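Local structure of zinc transport protein ZntB (3CK6) at residues Gly147-Asp150 with Leu151-Thr155. The protein probably imports zinc ions across the bacterial inner membrane together with protons, as a pentameric transporter of the CorA metal ion family. The protein carries 1 engineered substitution. Numbering follows the deposited sequence.
Sequences GKID and LYLDT
I149 lies alongside L153, its CG2 branch 4.0 Å from L153 CD1, one turn further along the alpha-helix 134-161. Both side chains are buried and point the same way, forming an apolar i/i+4 pair. With chi1 of I149 at -69°, CG1 stands beside the backbone N and anti to the carbonyl carbon, which leaves CG2 anti to the N, where it meets L153. The pair is a worked example of i/i+4 packing on the buried face of a helix: I222 of helix 209-246 touches both residues, and helix 173-199 adds I187 against I149 and L180 against L153. Y152 adds contacts with A179 and I183 of that helix and with I84 and P92 in loops.

On the more open side K148 runs beside L151, its CD 3.9 Å from L151 CD1; a bend at chi2 (-56°) shapes the lysine chain, whose NZ continues to a salt bridge with E120. D150, at the border with helix 209-246, pairs through OD2 with R221 and also touches I222. Four successive bonds from the N-H of residue i+4 to the C=O of residue i, from L151 N to G147 O through D154 N to D150 O, tie the turns together, the shortest being L153 N to I149 O at 2.8 Å, with an N-H...O angle of 168°.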
loop_
_atom_site.group_PDB
_atom_site.type_symbol
_atom_site.label_atom_id
_atom_site.label_comp_id
_atom_site.label_asym_id
_atom_site.label_seq_id
_atom_site.Cartn_x
_atom_site.Cartn_y
_atom_site.Cartn_z
ATOM N N GLY E 147 1.192 26.711 8.545
ATOM C CA GLY E 147 0.204 27.774 8.744
ATOM C C GLY E 147 -0.187 28.486 7.449
ATOM O O GLY E 147 -1.371 28.703 7.178
ATOM N N LYS E 148 0.800 28.858 6.644
ATOM C CA LYS E 148 0.492 29.514 5.356
ATOM C C LYS E 148 -0.150 28.594 4.313
ATOM O O LYS E 148 -0.967 29.050 3.507
ATOM C CB LYS E 148 1.732 30.231 4.789
ATOM C CG LYS E 148 2.353 31.262 5.754
ATOM C CD LYS E 148 1.342 32.312 6.189
ATOM C CE LYS E 148 1.970 33.318 7.134
ATOM N NZ LYS E 148 1.021 34.428 7.488
ATOM N N ILE E 149 0.213 27.310 4.326
ATOM C CA ILE E 149 -0.452 26.331 3.454
ATOM C C ILE E 149 -1.923 26.194 3.869
ATOM O O ILE E 149 -2.823 26.221 3.008
ATOM C CB ILE E 149 0.246 24.944 3.460
ATOM C CG1 ILE E 149 1.623 25.029 2.778
ATOM C CG2 ILE E 149 -0.630 23.918 2.728
ATOM C CD1 ILE E 149 2.557 23.840 3.047
ATOM N N ASP E 150 -2.173 26.086 5.177
ATOM C CA ASP E 150 -3.548 26.089 5.685
ATOM C C ASP E 150 -4.334 27.291 5.176
ATOM O O ASP E 150 -5.454 27.127 4.720
ATOM C CB ASP E 150 -3.589 26.078 7.221
ATOM C CG ASP E 150 -3.598 24.669 7.801
ATOM O OD1 ASP E 150 -4.184 23.767 7.163
ATOM O OD2 ASP E 150 -3.028 24.466 8.912
ATOM N N LEU E 151 -3.748 28.490 5.255
ATOM C CA LEU E 151 -4.435 29.716 4.831
ATOM C C LEU E 151 -4.802 29.646 3.361
ATOM O O LEU E 151 -5.915 30.022 2.988
ATOM C CB LEU E 151 -3.609 30.991 5.108
ATOM C CG LEU E 151 -3.709 31.611 6.512
ATOM C CD1 LEU E 151 -2.503 32.502 6.829
ATOM C CD2 LEU E 151 -5.037 32.388 6.735
ATOM N N TYR E 152 -3.878 29.156 2.532
ATOM C CA TYR E 152 -4.170 28.971 1.112
ATOM C C TYR E 152 -5.276 27.937 0.885
ATOM O O TYR E 152 -6.192 28.162 0.090
ATOM C CB TYR E 152 -2.909 28.614 0.319
ATOM C CG TYR E 152 -3.160 28.333 -1.145
ATOM C CD1 TYR E 152 -3.572 29.344 -2.014
ATOM C CD2 TYR E 152 -2.973 27.053 -1.665
ATOM C CE1 TYR E 152 -3.804 29.071 -3.360
ATOM C CE2 TYR E 152 -3.193 26.780 -3.009
ATOM C CZ TYR E 152 -3.605 27.783 -3.843
ATOM O OH TYR E 152 -3.822 27.495 -5.177
ATOM N N LEU E 153 -5.187 26.810 1.583
ATOM C CA LEU E 153 -6.210 25.773 1.472
ATOM C C LEU E 153 -7.608 26.293 1.792
ATOM O O LEU E 153 -8.573 25.845 1.183
ATOM C CB LEU E 153 -5.877 24.538 2.313
ATOM C CG LEU E 153 -4.816 23.624 1.690
ATOM C CD1 LEU E 153 -4.418 22.492 2.646
ATOM C CD2 LEU E 153 -5.259 23.088 0.302
ATOM N N ASP E 154 -7.698 27.253 2.715
ATOM C CA ASP E 154 -8.948 27.944 3.037
ATOM C C ASP E 154 -9.549 28.635 1.819
ATOM O O ASP E 154 -10.754 28.655 1.683
ATOM C CB ASP E 154 -8.751 28.991 4.139
ATOM C CG ASP E 154 -8.608 28.382 5.525
ATOM O OD1 ASP E 154 -8.999 27.205 5.718
ATOM O OD2 ASP E 154 -8.101 29.097 6.427
ATOM N N THR E 155 -8.703 29.210 0.958
ATOM C CA THR E 155 -9.170 29.891 -0.253
ATOM C C THR E 155 -9.724 28.865 -1.229
ATOM O O THR E 155 -10.646 29.152 -1.986
ATOM C CB THR E 155 -8.054 30.718 -0.949
ATOM O OG1 THR E 155 -7.103 29.845 -1.577
ATOM C CG2 THR E 155 -7.347 31.625 0.032
#